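Local coordinates for protein mannosephosphate isomerase, putative (Archaeoglobus fulgidus, PDB 1ZX5) that probably interconverts D-mannose 6-phosphate and D-fructose 6-phosphate as a zinc-dependent, cupin-type isomerase, at residues A120-K134 / K154-F168. Numbering follows the deposited sequence.
Sequences AWLVFNKGKAYAGFK and KTLLNTFETTPYDTF. With LFR (beta-L-fructofuranose), chain B.
Trp-121 and Phe-168 exchange both backbone bonds as an antiparallel hydrogen-bonded pair, and Ala-129 and Phe-160 do the same farther along, in strands 128-131 and 157-161, whose N-to-C directions lie 155° apart, roughly antiparallel. Between Tyr-130 and Phe-133 a beta bulge shifts the register by one; Gly-132 suits it, its positive phi costing glycine little. Where both chains bend from one sheet into the other, Thr-162 adds side-chain bonds to its main-chain one: besides Thr-162 N to Gly-127 O, its OG1 gives its proton to Asn-125 O (2.8 Å) and accepts from Gly-127 N (3.0 Å). With chi1 at 68° that hydroxyl faces the loop, while CG2 lies near Ala-129 CB (4.1 Å). Ala-129 is small enough for its CB to sit off-centre over the Phe-168 ring, 4.1 Å from the centroid, and Val-123 CG2 meets that ring's edge in plane. Phe-168 CE1 in turn rests over one face of Phe-160, toward the rim.

Tyr-130 offers its ring face to Lys-154, whose CD lies 3.9 Å from the ring centroid; bends at chi3 and chi4 carry NZ onward to fructofuranose O2 (3.1 Å). Asp-152 forms a salt bridge with the same NZ, and the tyrosine OH is hydrogen-bonded to Glu-179. Replacing Tyr-130 by alanine is likely to leave the lysine's methylenes without their flat support and Glu-179 without this partner, though Asp-152 would still hold NZ.

Strand 128-131 lies between 157-161 and 176-179, and strand 119-123 between 181-188 and 167-170, so the paired segments link two antiparallel sheets of the cupin-type fold; Leu-122 and Tyr-165 also pack against strand 230-237.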
# COMPACT_ATOMS: atom_id res chain seq x y z
N ALA A 120 2.54 3.83 -3.76
CA ALA A 120 1.91 3.49 -5.01
C ALA A 120 0.51 2.95 -4.68
O ALA A 120 0.34 2.12 -3.79
CB ALA A 120 2.75 2.47 -5.77
N TRP A 121 -0.49 3.45 -5.40
CA TRP A 121 -1.89 3.12 -5.16
C TRP A 121 -2.41 2.34 -6.35
O TRP A 121 -2.11 2.69 -7.49
CB TRP A 121 -2.72 4.41 -5.07
CG TRP A 121 -2.59 5.20 -3.81
CD1 TRP A 121 -1.63 5.09 -2.84
CD2 TRP A 121 -3.47 6.26 -3.39
NE1 TRP A 121 -1.87 5.99 -1.83
CE2 TRP A 121 -2.99 6.72 -2.14
CE3 TRP A 121 -4.61 6.86 -3.95
CZ2 TRP A 121 -3.61 7.77 -1.44
CZ3 TRP A 121 -5.23 7.91 -3.25
CH2 TRP A 121 -4.74 8.35 -2.01
N LEU A 122 -3.16 1.28 -6.07
CA LEU A 122 -3.92 0.56 -7.08
C LEU A 122 -5.38 0.56 -6.63
O LEU A 122 -5.73 0.03 -5.57
CB LEU A 122 -3.42 -0.88 -7.26
CG LEU A 122 -4.15 -1.71 -8.33
CD1 LEU A 122 -3.80 -1.26 -9.77
CD2 LEU A 122 -3.87 -3.20 -8.14
N VAL A 123 -6.21 1.18 -7.44
CA VAL A 123 -7.61 1.42 -7.13
C VAL A 123 -8.44 0.24 -7.66
O VAL A 123 -8.09 -0.35 -8.68
CB VAL A 123 -8.01 2.77 -7.78
CG1 VAL A 123 -9.49 2.91 -7.98
CG2 VAL A 123 -7.40 3.96 -7.00
N PHE A 124 -9.53 -0.11 -6.98
CA PHE A 124 -10.33 -1.26 -7.37
C PHE A 124 -11.72 -0.92 -7.88
O PHE A 124 -12.42 -1.80 -8.34
CB PHE A 124 -10.44 -2.28 -6.22
CG PHE A 124 -9.13 -2.91 -5.87
CD1 PHE A 124 -8.45 -3.70 -6.81
CD2 PHE A 124 -8.55 -2.70 -4.64
CE1 PHE A 124 -7.21 -4.27 -6.51
CE2 PHE A 124 -7.33 -3.28 -4.31
CZ PHE A 124 -6.66 -4.08 -5.26
N ASN A 125 -12.12 0.34 -7.80
CA ASN A 125 -13.50 0.68 -8.10
C ASN A 125 -13.59 2.05 -8.75
O ASN A 125 -12.57 2.66 -9.06
CB ASN A 125 -14.36 0.60 -6.82
CG ASN A 125 -14.09 1.73 -5.83
OD1 ASN A 125 -12.96 2.23 -5.73
ND2 ASN A 125 -15.12 2.15 -5.11
N LYS A 126 -14.81 2.53 -8.94
CA LYS A 126 -15.04 3.88 -9.43
C LYS A 126 -15.37 4.80 -8.25
O LYS A 126 -16.46 4.75 -7.67
CB LYS A 126 -16.10 3.89 -10.54
CG LYS A 126 -15.84 2.75 -11.56
CD LYS A 126 -16.31 3.01 -13.00
CE LYS A 126 -17.78 2.77 -13.16
NZ LYS A 126 -18.26 3.33 -14.48
N GLY A 127 -14.38 5.60 -7.88
CA GLY A 127 -14.49 6.48 -6.73
C GLY A 127 -13.76 7.75 -7.08
O GLY A 127 -13.56 8.05 -8.26
N LYS A 128 -13.35 8.50 -6.06
CA LYS A 128 -12.62 9.74 -6.28
C LYS A 128 -11.30 9.75 -5.53
O LYS A 128 -11.26 9.57 -4.31
CB LYS A 128 -13.47 10.94 -5.87
CG LYS A 128 -14.44 11.38 -6.93
CD LYS A 128 -15.65 12.10 -6.34
CE LYS A 128 -16.43 12.80 -7.44
NZ LYS A 128 -17.92 12.70 -7.27
N ALA A 129 -10.22 9.95 -6.28
CA ALA A 129 -8.90 10.15 -5.72
C ALA A 129 -8.53 11.63 -5.87
O ALA A 129 -8.85 12.25 -6.89
CB ALA A 129 -7.88 9.26 -6.42
N TYR A 130 -7.89 12.19 -4.85
CA TYR A 130 -7.47 13.59 -4.87
C TYR A 130 -5.98 13.64 -4.61
O TYR A 130 -5.52 13.06 -3.64
CB TYR A 130 -8.20 14.38 -3.78
CG TYR A 130 -9.71 14.32 -3.88
CD1 TYR A 130 -10.42 15.32 -4.56
CD2 TYR A 130 -10.43 13.28 -3.29
CE1 TYR A 130 -11.81 15.28 -4.65
CE2 TYR A 130 -11.83 13.22 -3.39
CZ TYR A 130 -12.50 14.22 -4.06
OH TYR A 130 -13.88 14.18 -4.16
N ALA A 131 -5.23 14.32 -5.47
CA ALA A 131 -3.77 14.35 -5.34
C ALA A 131 -3.13 15.55 -6.02
O ALA A 131 -3.27 15.73 -7.24
CB ALA A 131 -3.16 13.02 -5.87
N GLY A 132 -2.43 16.36 -5.22
CA GLY A 132 -1.70 17.55 -5.70
C GLY A 132 -2.62 18.75 -5.84
O GLY A 132 -3.78 18.60 -6.24
N PHE A 133 -2.12 19.94 -5.51
CA PHE A 133 -2.90 21.16 -5.72
C PHE A 133 -3.12 21.38 -7.20
O PHE A 133 -2.21 21.17 -8.01
CB PHE A 133 -2.24 22.38 -5.08
CG PHE A 133 -2.33 22.40 -3.58
CD1 PHE A 133 -3.57 22.46 -2.95
CD2 PHE A 133 -1.18 22.35 -2.80
CE1 PHE A 133 -3.65 22.47 -1.55
CE2 PHE A 133 -1.25 22.35 -1.41
CZ PHE A 133 -2.49 22.41 -0.78
N LYS A 134 -4.33 21.79 -7.56
CA LYS A 134 -4.62 22.08 -8.97
C LYS A 134 -4.15 23.48 -9.39
O LYS A 134 -3.98 23.74 -10.57
CB LYS A 134 -6.10 21.82 -9.31
CG LYS A 134 -7.10 22.72 -8.63
CD LYS A 134 -8.48 22.11 -8.72
CE LYS A 134 -9.54 23.10 -8.26
NZ LYS A 134 -10.86 22.40 -8.11
N LYS A 154 -10.34 19.25 -0.24
CA LYS A 154 -10.30 18.43 -1.46
C LYS A 154 -10.67 19.23 -2.72
O LYS A 154 -10.23 18.87 -3.81
CB LYS A 154 -11.21 17.19 -1.34
CG LYS A 154 -10.99 16.34 -0.09
CD LYS A 154 -11.66 14.95 -0.19
CE LYS A 154 -13.15 15.02 -0.55
NZ LYS A 154 -13.95 15.88 0.36
N THR A 155 -11.45 20.31 -2.56
CA THR A 155 -11.78 21.21 -3.68
C THR A 155 -10.54 21.92 -4.27
O THR A 155 -10.61 22.48 -5.35
CB THR A 155 -12.84 22.29 -3.32
OG1 THR A 155 -12.36 23.11 -2.24
CG2 THR A 155 -14.18 21.67 -2.93
N LEU A 156 -9.42 21.88 -3.55
CA LEU A 156 -8.19 22.55 -4.00
C LEU A 156 -7.25 21.59 -4.74
O LEU A 156 -6.21 22.01 -5.25
CB LEU A 156 -7.48 23.19 -2.80
CG LEU A 156 -8.30 24.16 -1.94
CD1 LEU A 156 -7.48 24.70 -0.79
CD2 LEU A 156 -8.84 25.35 -2.78
N LEU A 157 -7.63 20.32 -4.81
CA LEU A 157 -6.76 19.27 -5.34
C LEU A 157 -7.23 18.75 -6.70
O LEU A 157 -8.41 18.86 -7.03
CB LEU A 157 -6.69 18.08 -4.35
CG LEU A 157 -6.29 18.31 -2.88
CD1 LEU A 157 -6.12 16.97 -2.18
CD2 LEU A 157 -5.03 19.14 -2.76
N ASN A 158 -6.31 18.18 -7.48
CA ASN A 158 -6.70 17.45 -8.69
C ASN A 158 -7.65 16.33 -8.28
O ASN A 158 -7.35 15.57 -7.36
CB ASN A 158 -5.50 16.84 -9.42
CG ASN A 158 -4.45 17.87 -9.81
OD1 ASN A 158 -3.26 17.72 -9.49
ND2 ASN A 158 -4.87 18.91 -10.52
N THR A 159 -8.80 16.28 -8.93
CA THR A 159 -9.83 15.28 -8.67
C THR A 159 -9.82 14.24 -9.78
O THR A 159 -9.85 14.59 -10.96
CB THR A 159 -11.21 15.94 -8.55
OG1 THR A 159 -11.15 16.94 -7.53
CG2 THR A 159 -12.31 14.91 -8.20
N PHE A 160 -9.74 12.98 -9.40
CA PHE A 160 -9.70 11.90 -10.37
C PHE A 160 -10.88 11.00 -10.15
O PHE A 160 -11.02 10.41 -9.08
CB PHE A 160 -8.41 11.11 -10.24
CG PHE A 160 -7.18 11.94 -10.44
CD1 PHE A 160 -6.68 12.15 -11.74
CD2 PHE A 160 -6.53 12.53 -9.36
CE1 PHE A 160 -5.54 12.92 -11.93
CE2 PHE A 160 -5.39 13.29 -9.55
CZ PHE A 160 -4.89 13.49 -10.84
N GLU A 161 -11.74 10.90 -11.16
CA GLU A 161 -12.80 9.91 -11.15
C GLU A 161 -12.19 8.64 -11.69
O GLU A 161 -11.83 8.57 -12.85
CB GLU A 161 -14.00 10.39 -11.99
CG GLU A 161 -14.96 11.19 -11.12
CD GLU A 161 -15.62 12.34 -11.83
OE1 GLU A 161 -16.24 12.13 -12.90
OE2 GLU A 161 -15.55 13.47 -11.28
N THR A 162 -12.06 7.64 -10.83
CA THR A 162 -11.30 6.45 -11.16
C THR A 162 -12.13 5.38 -11.87
O THR A 162 -13.37 5.43 -11.86
CB THR A 162 -10.64 5.84 -9.91
OG1 THR A 162 -11.65 5.33 -9.02
CG2 THR A 162 -9.81 6.90 -9.17
N THR A 163 -11.43 4.46 -12.52
CA THR A 163 -11.98 3.17 -12.94
C THR A 163 -11.07 2.13 -12.31
O THR A 163 -9.93 2.45 -11.96
CB THR A 163 -12.01 3.00 -14.49
OG1 THR A 163 -10.69 3.20 -15.02
CG2 THR A 163 -12.99 4.00 -15.14
N PRO A 164 -11.56 0.87 -12.15
CA PRO A 164 -10.72 -0.15 -11.54
C PRO A 164 -9.32 -0.22 -12.17
O PRO A 164 -9.18 -0.15 -13.40
CB PRO A 164 -11.49 -1.44 -11.83
CG PRO A 164 -12.91 -1.01 -11.87
CD PRO A 164 -12.90 0.36 -12.49
N TYR A 165 -8.32 -0.39 -11.31
CA TYR A 165 -6.93 -0.62 -11.69
C TYR A 165 -6.17 0.61 -12.17
O TYR A 165 -5.02 0.50 -12.60
CB TYR A 165 -6.78 -1.85 -12.63
CG TYR A 165 -7.42 -3.08 -12.02
CD1 TYR A 165 -6.88 -3.66 -10.86
CD2 TYR A 165 -8.59 -3.63 -12.56
CE1 TYR A 165 -7.49 -4.78 -10.25
CE2 TYR A 165 -9.21 -4.74 -11.96
CZ TYR A 165 -8.64 -5.30 -10.81
OH TYR A 165 -9.23 -6.40 -10.22
N ASP A 166 -6.80 1.79 -12.10
CA ASP A 166 -6.04 3.04 -12.18
C ASP A 166 -5.01 3.01 -11.07
O ASP A 166 -5.26 2.42 -10.00
CB ASP A 166 -6.95 4.26 -11.97
CG ASP A 166 -7.78 4.58 -13.18
OD1 ASP A 166 -7.54 4.00 -14.26
OD2 ASP A 166 -8.69 5.42 -13.04
N THR A 167 -3.87 3.65 -11.32
CA THR A 167 -2.82 3.76 -10.34
C THR A 167 -2.41 5.21 -10.10
O THR A 167 -2.61 6.09 -10.95
CB THR A 167 -1.54 2.95 -10.71
OG1 THR A 167 -0.95 3.47 -11.90
CG2 THR A 167 -1.83 1.46 -10.90
N PHE A 168 -1.85 5.45 -8.92
CA PHE A 168 -1.31 6.73 -8.53
C PHE A 168 0.02 6.50 -7.84
O PHE A 168 0.25 5.43 -7.26
CB PHE A 168 -2.28 7.46 -7.57
CG PHE A 168 -3.59 7.78 -8.21
CD1 PHE A 168 -3.76 8.96 -8.92
CD2 PHE A 168 -4.65 6.88 -8.14
CE1 PHE A 168 -4.97 9.25 -9.55
CE2 PHE A 168 -5.86 7.16 -8.76
CZ PHE A 168 -6.02 8.35 -9.47
C1 LFR B . -12.38 17.98 4.11
C2 LFR B . -13.16 16.64 4.10
C3 LFR B . -13.12 16.00 5.49
C4 LFR B . -14.54 15.97 6.01
C5 LFR B . -15.41 16.58 4.92
C6 LFR B . -16.50 15.62 4.46
O1 LFR B . -11.21 17.98 3.28
O2 LFR B . -12.65 15.72 3.12
O3 LFR B . -12.66 14.66 5.46
O4 LFR B . -14.59 16.74 7.21
O5 LFR B . -14.54 16.94 3.82
O6 LFR B . -17.58 16.27 3.78
O HOH W 1 -11.41 19.61 -9.70